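PDB 2B34: MAR1 Ribonuclease from Caenorhabditis elegans, which probably acts as a hydrolase of the isochorismatase family, possibly on RNA, with its natural substrate not established. Local coordinates for residues Arg41-Ala46 with Ile105-Glu110; Ala47-Ile52 with Lys178-Leu183; Thr54-Gln59 with Glu73-Asn78; Ala163-Leu168 with Lys182-Ser187. One frame throughout, in Å; residues are numbered along the deposited sequence.

Contact 1 of 4, residues Arg41-Ala46 with Ile105-Glu110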
# COMPACT_ATOMS: atom_id res chain seq x y z
N ARG A 41 -16.30 4.85 -21.45
CA ARG A 41 -16.65 5.63 -22.65
C ARG A 41 -15.75 6.85 -22.84
O ARG A 41 -15.43 7.22 -23.97
CB ARG A 41 -18.14 6.01 -22.64
CG ARG A 41 -18.64 6.86 -23.83
CD ARG A 41 -18.43 6.19 -25.21
NE ARG A 41 -18.64 7.16 -26.29
CZ ARG A 41 -19.81 7.40 -26.88
NH1 ARG A 41 -20.90 6.73 -26.52
NH2 ARG A 41 -19.90 8.31 -27.84
N ARG A 42 -15.32 7.47 -21.73
CA ARG A 42 -14.38 8.60 -21.78
C ARG A 42 -13.04 8.21 -22.40
O ARG A 42 -12.48 8.97 -23.21
CB ARG A 42 -14.16 9.19 -20.39
CG ARG A 42 -15.35 9.94 -19.85
CD ARG A 42 -15.15 10.34 -18.39
NE ARG A 42 -16.30 11.09 -17.88
CZ ARG A 42 -16.23 12.04 -16.96
NH1 ARG A 42 -15.06 12.38 -16.43
NH2 ARG A 42 -17.33 12.66 -16.57
N LEU A 43 -12.53 7.04 -22.02
CA LEU A 43 -11.26 6.54 -22.55
C LEU A 43 -11.37 6.13 -24.01
O LEU A 43 -10.47 6.39 -24.80
CB LEU A 43 -10.73 5.39 -21.70
CG LEU A 43 -9.94 5.95 -20.51
CD1 LEU A 43 -10.35 5.29 -19.23
CD2 LEU A 43 -8.43 5.87 -20.75
N ILE A 44 -12.49 5.48 -24.36
CA ILE A 44 -12.79 5.12 -25.74
C ILE A 44 -12.85 6.36 -26.64
O ILE A 44 -12.27 6.36 -27.73
CB ILE A 44 -14.09 4.28 -25.83
CG1 ILE A 44 -13.81 2.83 -25.43
CG2 ILE A 44 -14.68 4.33 -27.24
CD1 ILE A 44 -15.05 2.04 -25.04
N ASP A 45 -13.53 7.41 -26.17
CA ASP A 45 -13.60 8.69 -26.88
C ASP A 45 -12.22 9.33 -27.01
O ASP A 45 -11.86 9.83 -28.08
CB ASP A 45 -14.52 9.68 -26.15
CG ASP A 45 -16.00 9.32 -26.27
OD1 ASP A 45 -16.39 8.56 -27.18
OD2 ASP A 45 -16.77 9.82 -25.42
N ALA A 46 -11.45 9.30 -25.92
CA ALA A 46 -10.09 9.84 -25.92
C ALA A 46 -9.20 9.10 -26.90
O ALA A 46 -8.41 9.74 -27.60
CB ALA A 46 -9.50 9.79 -24.52
N ILE A 105 -3.38 0.66 -21.96
CA ILE A 105 -4.35 1.25 -21.05
C ILE A 105 -5.51 0.26 -20.96
O ILE A 105 -6.06 -0.16 -21.98
CB ILE A 105 -4.82 2.63 -21.56
CG1 ILE A 105 -3.61 3.53 -21.83
CG2 ILE A 105 -5.81 3.26 -20.58
CD1 ILE A 105 -3.90 4.77 -22.67
N LEU A 106 -5.85 -0.14 -19.74
CA LEU A 106 -6.80 -1.22 -19.53
C LEU A 106 -8.05 -0.79 -18.76
O LEU A 106 -7.95 -0.25 -17.65
CB LEU A 106 -6.11 -2.41 -18.84
CG LEU A 106 -6.82 -3.76 -18.63
CD1 LEU A 106 -7.50 -4.29 -19.89
CD2 LEU A 106 -5.80 -4.78 -18.13
N VAL A 107 -9.21 -1.01 -19.38
CA VAL A 107 -10.50 -0.82 -18.73
C VAL A 107 -11.31 -2.12 -18.82
O VAL A 107 -11.02 -2.98 -19.65
CB VAL A 107 -11.31 0.37 -19.33
CG1 VAL A 107 -10.53 1.67 -19.24
CG2 VAL A 107 -11.74 0.09 -20.78
N GLY A 108 -12.32 -2.26 -17.97
CA GLY A 108 -13.20 -3.42 -18.08
C GLY A 108 -13.34 -4.24 -16.82
O GLY A 108 -12.97 -3.79 -15.73
N ILE A 109 -13.88 -5.44 -16.98
CA ILE A 109 -14.43 -6.15 -15.82
C ILE A 109 -14.00 -7.58 -15.56
O ILE A 109 -13.45 -8.25 -16.44
CB ILE A 109 -15.97 -6.07 -15.74
CG1 ILE A 109 -16.60 -6.42 -17.09
CG2 ILE A 109 -16.41 -4.71 -15.19
CD1 ILE A 109 -18.07 -6.63 -17.02
N GLU A 110 -14.39 -8.03 -14.37
CA GLU A 110 -13.65 -8.99 -13.58
C GLU A 110 -12.23 -8.44 -13.42
O GLU A 110 -11.28 -8.88 -14.07
CB GLU A 110 -13.74 -10.43 -14.14
CG GLU A 110 -13.46 -10.58 -15.63
CD GLU A 110 -13.75 -11.96 -16.16
OE1 GLU A 110 -14.62 -12.65 -15.58
OE2 GLU A 110 -13.12 -12.35 -17.17
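L43 sets CG roughly anti to its carbonyl carbon (chi1 -85°), and a second torsion well away from staggered (chi2 132°) spreads its two methyls over strand 103-109, where V107 and I105 receive one each. This is helix-on-sheet packing in the alpha/beta fold of the isochorismatase family: helix 33-49 lies against the parallel sheet. L43 CD1 comes within 3.6 Å of V107 CG1, the two side chains running past one another in opposite directions. L43 CD2 reaches I105 CG2 at 3.7 Å, the branch that I105 sets anti to its own backbone N. Since I105 and V107 are two apart on the strand, both point toward the helix, and one forked leucine can serve both. Beta-branched residues suit the strand, giving it short, stiff methyls on this face, while leucine supplies the reach from the helix. V132 of the next strand and I165 of helix 161-169 also touch L43, making it a buried junction. On a more exposed part of the helix, R41 and D45, one turn apart, form a salt bridge: R41 NE to D45 OD1 is 2.8 Å and almost straight, with the oxygen lying in the guanidinium plane at its edge.

Contact 2 of 4, residues Ala47-Ile52 with Lys178-Leu183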
# COMPACT_ATOMS: atom_id res chain seq x y z
N ALA A 47 -9.32 7.78 -26.95
CA ALA A 47 -8.54 6.96 -27.89
C ALA A 47 -8.87 7.27 -29.35
O ALA A 47 -7.98 7.36 -30.19
CB ALA A 47 -8.71 5.48 -27.59
N ARG A 48 -10.16 7.44 -29.65
CA ARG A 48 -10.62 7.81 -30.99
C ARG A 48 -10.07 9.19 -31.40
O ARG A 48 -9.58 9.37 -32.51
CB ARG A 48 -12.15 7.79 -31.07
CG ARG A 48 -12.74 8.04 -32.47
CD ARG A 48 -14.24 8.33 -32.42
NE ARG A 48 -14.54 9.58 -31.71
CZ ARG A 48 -15.20 9.67 -30.56
NH1 ARG A 48 -15.70 8.59 -29.96
NH2 ARG A 48 -15.38 10.86 -30.01
N ILE A 49 -10.17 10.15 -30.48
CA ILE A 49 -9.68 11.51 -30.69
C ILE A 49 -8.18 11.54 -30.97
O ILE A 49 -7.71 12.23 -31.88
CB ILE A 49 -10.02 12.43 -29.48
CG1 ILE A 49 -11.54 12.65 -29.35
CG2 ILE A 49 -9.28 13.77 -29.55
CD1 ILE A 49 -12.22 13.17 -30.61
N LEU A 50 -7.43 10.77 -30.18
CA LEU A 50 -5.96 10.77 -30.25
C LEU A 50 -5.38 9.72 -31.19
O LEU A 50 -4.16 9.56 -31.27
CB LEU A 50 -5.36 10.63 -28.84
CG LEU A 50 -5.75 11.71 -27.82
CD1 LEU A 50 -5.32 11.31 -26.41
CD2 LEU A 50 -5.19 13.08 -28.20
N SER A 51 -6.26 9.01 -31.91
CA SER A 51 -5.86 7.96 -32.86
C SER A 51 -5.06 6.85 -32.19
O SER A 51 -4.08 6.34 -32.75
CB SER A 51 -5.08 8.56 -34.05
OG SER A 51 -5.85 9.53 -34.74
N ILE A 52 -5.46 6.49 -30.98
CA ILE A 52 -4.85 5.39 -30.23
C ILE A 52 -5.57 4.09 -30.57
O ILE A 52 -6.79 4.02 -30.45
CB ILE A 52 -4.88 5.66 -28.71
CG1 ILE A 52 -3.94 6.82 -28.35
CG2 ILE A 52 -4.53 4.40 -27.90
CD1 ILE A 52 -4.19 7.42 -26.98
N LYS A 178 -8.23 20.68 -26.35
CA LYS A 178 -9.60 21.19 -26.17
C LYS A 178 -10.66 20.13 -26.43
O LYS A 178 -11.71 20.12 -25.79
CB LYS A 178 -9.84 22.44 -27.03
CG LYS A 178 -9.34 23.73 -26.39
CD LYS A 178 -10.28 24.19 -25.27
CE LYS A 178 -9.63 25.24 -24.39
NZ LYS A 178 -10.43 25.48 -23.16
N GLU A 179 -10.37 19.21 -27.36
CA GLU A 179 -11.27 18.09 -27.63
C GLU A 179 -11.34 17.10 -26.47
O GLU A 179 -12.43 16.74 -26.04
CB GLU A 179 -10.88 17.38 -28.93
CG GLU A 179 -11.35 18.10 -30.18
CD GLU A 179 -10.93 17.39 -31.44
OE1 GLU A 179 -10.07 17.95 -32.16
OE2 GLU A 179 -11.43 16.29 -31.71
N VAL A 180 -10.18 16.67 -25.97
CA VAL A 180 -10.15 15.74 -24.84
C VAL A 180 -10.62 16.39 -23.53
O VAL A 180 -11.11 15.70 -22.64
CB VAL A 180 -8.76 15.03 -24.66
CG1 VAL A 180 -8.39 14.22 -25.90
CG2 VAL A 180 -7.66 16.01 -24.30
N GLN A 181 -10.48 17.72 -23.45
CA GLN A 181 -10.90 18.48 -22.26
C GLN A 181 -12.40 18.40 -22.03
O GLN A 181 -12.85 18.41 -20.88
CB GLN A 181 -10.46 19.94 -22.37
CG GLN A 181 -10.39 20.68 -21.03
CD GLN A 181 -10.07 22.16 -21.16
OE1 GLN A 181 -10.35 22.77 -22.20
NE2 GLN A 181 -9.50 22.74 -20.11
N LYS A 182 -13.17 18.33 -23.13
CA LYS A 182 -14.63 18.16 -23.07
C LYS A 182 -15.02 16.90 -22.31
O LYS A 182 -16.00 16.91 -21.57
CB LYS A 182 -15.24 18.11 -24.49
CG LYS A 182 -14.98 19.33 -25.37
CD LYS A 182 -15.77 20.56 -24.92
CE LYS A 182 -15.42 21.77 -25.78
NZ LYS A 182 -16.02 23.03 -25.23
N LEU A 183 -14.25 15.84 -22.50
CA LEU A 183 -14.51 14.54 -21.87
C LEU A 183 -14.29 14.55 -20.36
O LEU A 183 -14.84 13.71 -19.65
CB LEU A 183 -13.63 13.44 -22.50
CG LEU A 183 -13.41 13.41 -24.02
CD1 LEU A 183 -12.33 12.40 -24.37
CD2 LEU A 183 -14.71 13.10 -24.78
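I49 and V180 meet at a slant where helix 33-49 ends beside helix 177-183, and their backbones come nearest there, with CA atoms 7.2 Å apart. I49 has its CG2 anti to the backbone N, which directs this methyl at V180, and CG2 lies 3.8 Å from V180 CG1. L50 approaches the same valine from another direction, its side chain lying at about a right angle to that of V180; L50 CD2 is 4.1 Å from V180 CG1. One methyl of V180 is therefore shared by two neighbouring residues of the first segment, and a short branched side chain suits this position between closely spaced backbones. E179 is set differently. Its chain runs extended beyond CG along the more open border of the contact, and its OE2 is 3.4 Å from I49 CD1. This is packing of the aliphatic tip against a carboxylate oxygen, with no charge pairing: R48 NH2 is 6.9 Å from E179 OE2, too far for a salt bridge. Glutamate suits this border because its extended chain can lay one carboxylate oxygen along the isoleucine and CB beside I49 CG2 while the residue stays partly exposed. L168 and V169 of helix 161-169 touch L50 and extend the apolar cluster inward. L50 is the first residue to leave helical angles, and S51 follows with positive phi. I52 N bonds to A47 O at 2.8 Å, and S51 N makes a weak bond to R48 O. The arrangement is an apolar helix-helix contact made within the Schellman motif that ends helix 33-49.

Contact 3 of 4, residues Thr54-Gln59 with Glu73-Asn78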
# COMPACT_ATOMS: atom_id res chain seq x y z
N THR A 54 -7.44 0.79 -30.48
CA THR A 54 -8.34 0.22 -29.49
C THR A 54 -8.63 -1.24 -29.83
O THR A 54 -8.83 -1.59 -30.99
CB THR A 54 -9.66 1.02 -29.41
OG1 THR A 54 -9.38 2.40 -29.14
CG2 THR A 54 -10.57 0.48 -28.30
N ILE A 55 -8.63 -2.08 -28.79
CA ILE A 55 -8.95 -3.50 -28.90
C ILE A 55 -10.06 -3.82 -27.90
O ILE A 55 -9.99 -3.44 -26.73
CB ILE A 55 -7.71 -4.40 -28.61
CG1 ILE A 55 -6.54 -4.09 -29.56
CG2 ILE A 55 -8.09 -5.90 -28.63
CD1 ILE A 55 -6.67 -4.67 -30.98
N VAL A 56 -11.09 -4.53 -28.36
CA VAL A 56 -12.20 -4.94 -27.51
C VAL A 56 -12.31 -6.46 -27.51
O VAL A 56 -12.26 -7.09 -28.57
CB VAL A 56 -13.55 -4.32 -27.99
CG1 VAL A 56 -14.69 -4.65 -27.01
CG2 VAL A 56 -13.43 -2.81 -28.16
N THR A 57 -12.45 -7.05 -26.32
CA THR A 57 -12.76 -8.47 -26.21
C THR A 57 -14.14 -8.68 -25.60
O THR A 57 -14.61 -7.87 -24.79
CB THR A 57 -11.73 -9.28 -25.38
OG1 THR A 57 -11.65 -8.75 -24.04
CG2 THR A 57 -10.35 -9.25 -26.04
N GLU A 58 -14.78 -9.78 -25.99
CA GLU A 58 -16.03 -10.22 -25.39
C GLU A 58 -15.90 -11.68 -24.94
O GLU A 58 -15.53 -12.55 -25.74
CB GLU A 58 -17.20 -10.05 -26.36
CG GLU A 58 -17.34 -8.63 -26.91
CD GLU A 58 -18.50 -8.46 -27.88
OE1 GLU A 58 -18.93 -9.47 -28.48
OE2 GLU A 58 -18.96 -7.31 -28.05
N GLN A 59 -16.18 -11.92 -23.67
CA GLN A 59 -16.14 -13.27 -23.09
C GLN A 59 -17.43 -14.00 -23.42
O GLN A 59 -18.52 -13.51 -23.13
CB GLN A 59 -15.95 -13.20 -21.57
CG GLN A 59 -16.06 -14.55 -20.83
CD GLN A 59 -14.80 -15.41 -20.91
OE1 GLN A 59 -14.83 -16.60 -20.59
NE2 GLN A 59 -13.69 -14.80 -21.32
N GLU A 73 -20.68 2.71 -29.59
CA GLU A 73 -20.98 3.98 -30.26
C GLU A 73 -19.76 4.89 -30.36
O GLU A 73 -19.63 5.65 -31.32
CB GLU A 73 -22.09 4.74 -29.51
CG GLU A 73 -23.49 4.18 -29.68
CD GLU A 73 -24.53 5.00 -28.93
OE1 GLU A 73 -24.70 6.20 -29.26
OE2 GLU A 73 -25.17 4.45 -28.02
N GLY A 74 -18.88 4.83 -29.37
CA GLY A 74 -17.70 5.69 -29.33
C GLY A 74 -16.45 5.12 -29.97
O GLY A 74 -15.48 5.85 -30.20
N LEU A 75 -16.46 3.82 -30.24
CA LEU A 75 -15.27 3.13 -30.76
C LEU A 75 -14.76 3.75 -32.05
O LEU A 75 -15.54 4.10 -32.93
CB LEU A 75 -15.55 1.64 -30.98
CG LEU A 75 -15.72 0.73 -29.77
CD1 LEU A 75 -16.03 -0.67 -30.23
CD2 LEU A 75 -14.48 0.75 -28.86
N ALA A 76 -13.43 3.88 -32.14
CA ALA A 76 -12.76 4.32 -33.36
C ALA A 76 -13.14 3.42 -34.53
O ALA A 76 -13.46 2.24 -34.34
CB ALA A 76 -11.25 4.35 -33.16
N GLU A 77 -13.09 4.00 -35.73
CA GLU A 77 -13.68 3.41 -36.94
C GLU A 77 -13.36 1.94 -37.28
O GLU A 77 -14.26 1.19 -37.68
CB GLU A 77 -13.41 4.31 -38.15
CG GLU A 77 -14.25 3.97 -39.36
CD GLU A 77 -14.50 5.16 -40.25
OE1 GLU A 77 -13.54 5.92 -40.53
OE2 GLU A 77 -15.66 5.35 -40.66
N ASN A 78 -12.10 1.54 -37.14
CA ASN A 78 -11.71 0.18 -37.53
C ASN A 78 -11.33 -0.71 -36.34
O ASN A 78 -10.38 -1.49 -36.41
CB ASN A 78 -10.55 0.23 -38.55
CG ASN A 78 -10.95 0.88 -39.87
OD1 ASN A 78 -11.84 0.39 -40.57
ND2 ASN A 78 -10.27 1.97 -40.22
O HOH W 1 -11.80 4.04 -29.47
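T54 opens strand 54-59 by meeting L75 with its methyl: CG2, anti to the backbone N, lies 4.0 Å from L75 CD2. The same torsion (chi1 -56°) places OG1 beside the backbone N, where it can address a water. That water is 2.9 Å from T54 OG1 and 3.1 Å from A76 N, whose N-H it accepts, so it bridges the strand to the loop after helix 69-74. Threonine suits this place because one branch packs and the other binds water. I55 points away from L75, into the other face of the sheet, where it touches F18. V56 turns back toward the loop and gives L75 its closest apolar partner on this strand segment. V56 CG2 is 3.8 Å from L75 CD2 and 4.0 Å from L75 CD1, so this single methyl faces both prongs of the leucine fork. A beta-branched valine is well suited to the extended backbone here. Farther along, T57 and E58 leave this contact; T57 OG1 bonds to D21, and E58 holds H66 and T67 through its two carboxylate oxygens. I44 of helix 33-49 and I81 of strand 81-84 also touch L75, flanking it from the helix and the neighbouring strand. The whole belongs to a beta-alpha-beta crossover: strand 54-59 leads through short helices to the adjacent parallel strand 81-84, with L75 packing the end of the connection back on T54 and V56.

Contact 4 of 4, residues Ala163-Leu168 with Lys182-Ser187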
# COMPACT_ATOMS: atom_id res chain seq x y z
N ALA A 163 -6.30 11.35 -15.05
CA ALA A 163 -4.84 11.27 -15.05
C ALA A 163 -4.32 10.76 -16.40
O ALA A 163 -3.36 11.29 -16.95
CB ALA A 163 -4.34 10.39 -13.92
N THR A 164 -4.99 9.73 -16.93
CA THR A 164 -4.59 9.11 -18.20
C THR A 164 -4.82 10.03 -19.41
O THR A 164 -3.91 10.21 -20.23
CB THR A 164 -5.27 7.74 -18.41
OG1 THR A 164 -5.00 6.90 -17.28
CG2 THR A 164 -4.76 7.04 -19.66
N ILE A 165 -6.01 10.62 -19.51
CA ILE A 165 -6.37 11.48 -20.65
C ILE A 165 -5.41 12.66 -20.77
O ILE A 165 -4.88 12.93 -21.85
CB ILE A 165 -7.83 12.04 -20.55
CG1 ILE A 165 -8.87 10.95 -20.24
CG2 ILE A 165 -8.21 12.82 -21.80
CD1 ILE A 165 -8.91 9.80 -21.19
N LEU A 166 -5.20 13.34 -19.65
CA LEU A 166 -4.33 14.51 -19.59
C LEU A 166 -2.86 14.15 -19.67
O LEU A 166 -2.05 14.94 -20.15
CB LEU A 166 -4.62 15.32 -18.32
CG LEU A 166 -5.94 16.10 -18.31
CD1 LEU A 166 -6.20 16.69 -16.95
CD2 LEU A 166 -5.93 17.20 -19.38
N GLY A 167 -2.51 12.95 -19.19
CA GLY A 167 -1.16 12.42 -19.31
C GLY A 167 -0.78 12.15 -20.76
O GLY A 167 0.37 12.34 -21.15
N LEU A 168 -1.75 11.71 -21.56
CA LEU A 168 -1.53 11.44 -22.98
C LEU A 168 -1.20 12.71 -23.78
O LEU A 168 -0.40 12.65 -24.71
CB LEU A 168 -2.74 10.72 -23.60
CG LEU A 168 -2.91 9.23 -23.26
CD1 LEU A 168 -4.37 8.79 -23.46
CD2 LEU A 168 -1.96 8.35 -24.07
N LYS A 182 -13.17 18.33 -23.13
CA LYS A 182 -14.63 18.16 -23.07
C LYS A 182 -15.02 16.90 -22.31
O LYS A 182 -16.00 16.91 -21.57
CB LYS A 182 -15.24 18.11 -24.49
CG LYS A 182 -14.98 19.33 -25.37
CD LYS A 182 -15.77 20.56 -24.92
CE LYS A 182 -15.42 21.77 -25.78
NZ LYS A 182 -16.02 23.03 -25.23
N LEU A 183 -14.25 15.84 -22.50
CA LEU A 183 -14.51 14.54 -21.87
C LEU A 183 -14.29 14.55 -20.36
O LEU A 183 -14.84 13.71 -19.65
CB LEU A 183 -13.63 13.44 -22.50
CG LEU A 183 -13.41 13.41 -24.02
CD1 LEU A 183 -12.33 12.40 -24.37
CD2 LEU A 183 -14.71 13.10 -24.78
N ILE A 184 -13.49 15.50 -19.88
CA ILE A 184 -13.12 15.58 -18.46
C ILE A 184 -13.62 16.85 -17.76
O ILE A 184 -13.12 17.21 -16.68
CB ILE A 184 -11.59 15.43 -18.25
CG1 ILE A 184 -10.82 16.54 -18.98
CG2 ILE A 184 -11.10 14.04 -18.69
CD1 ILE A 184 -9.64 17.06 -18.23
N LEU A 185 -14.61 17.52 -18.36
CA LEU A 185 -15.17 18.75 -17.79
C LEU A 185 -15.74 18.52 -16.39
O LEU A 185 -15.54 19.33 -15.49
CB LEU A 185 -16.25 19.33 -18.72
CG LEU A 185 -16.83 20.70 -18.37
CD1 LEU A 185 -15.83 21.81 -18.66
CD2 LEU A 185 -18.13 20.93 -19.14
N THR A 186 -16.45 17.41 -16.23
CA THR A 186 -16.89 16.96 -14.92
C THR A 186 -16.00 15.80 -14.48
O THR A 186 -15.50 15.04 -15.32
CB THR A 186 -18.38 16.53 -14.91
OG1 THR A 186 -18.55 15.35 -15.70
CG2 THR A 186 -19.27 17.65 -15.47
N SER A 187 -15.79 15.67 -13.17
CA SER A 187 -15.02 14.56 -12.62
C SER A 187 -15.72 13.23 -12.91
O SER A 187 -16.95 13.14 -12.86
CB SER A 187 -14.83 14.72 -11.11
OG SER A 187 -14.08 15.88 -10.81
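I184 meets L166 and I165 where the loop after helix 177-183 folds onto helix 161-169, an apolar loop-on-helix contact at the border of the alpha/beta fold. The tight part is at the tip of I184. Its CD1 lies 3.7 Å from L166 CD1, 3.8 Å from L166 CG and 3.9 Å from L166 CD2, so a single methyl sits against the whole fork of the leucine. The first torsion of I184 (chi1 60°) puts CG1 between the backbone N and the carbonyl carbon, the crowded position, and its second (chi2 142°) is away from a staggered value; together they carry CD1 over to L166. Packing is looser toward I165. There the side chains pass in opposite directions, and I184 CG2 is 4.1 Å from I165 CG1. L183 also points at the helix but remains farther off. Isoleucine suits position 184 because its two branches, of unequal length, can address two successive residues of one helix. On the helix side, V113 of the third subunit packs on L166. The outward side is quite different. K182, L185 and T186 are exposed, and their side chains leave the helix behind. The backbone of this outward loop is nevertheless bound by another chain: R139 of the third subunit donates from NH2 to I184 O and from NH1 to L185 O.

In the fold
Helix 33-49 ties the set together: contact 1 uses its second half and contact 2 its C-terminal end, with centres 13 Å apart. Contact 3 lies beside contact 1, about 10 Å between centres, where I44 CG2 comes 3.3 Å from G74 C. Contacts 2 and 4 share K182 and L183 and lie 9 Å apart by centres; V180 CB and I165 CG2, 3.6 Å apart, join them. R42 NH1 probably bonds T186 O at 2.9 Å, fastening contact 1 to the loop of contact 4. Contacts 3 and 4 do not touch, being 20 Å apart between centres. The C20-C114 disulfide ties strand 15-20, which lies between the strands of contacts 1 and 3, to helix 114-124.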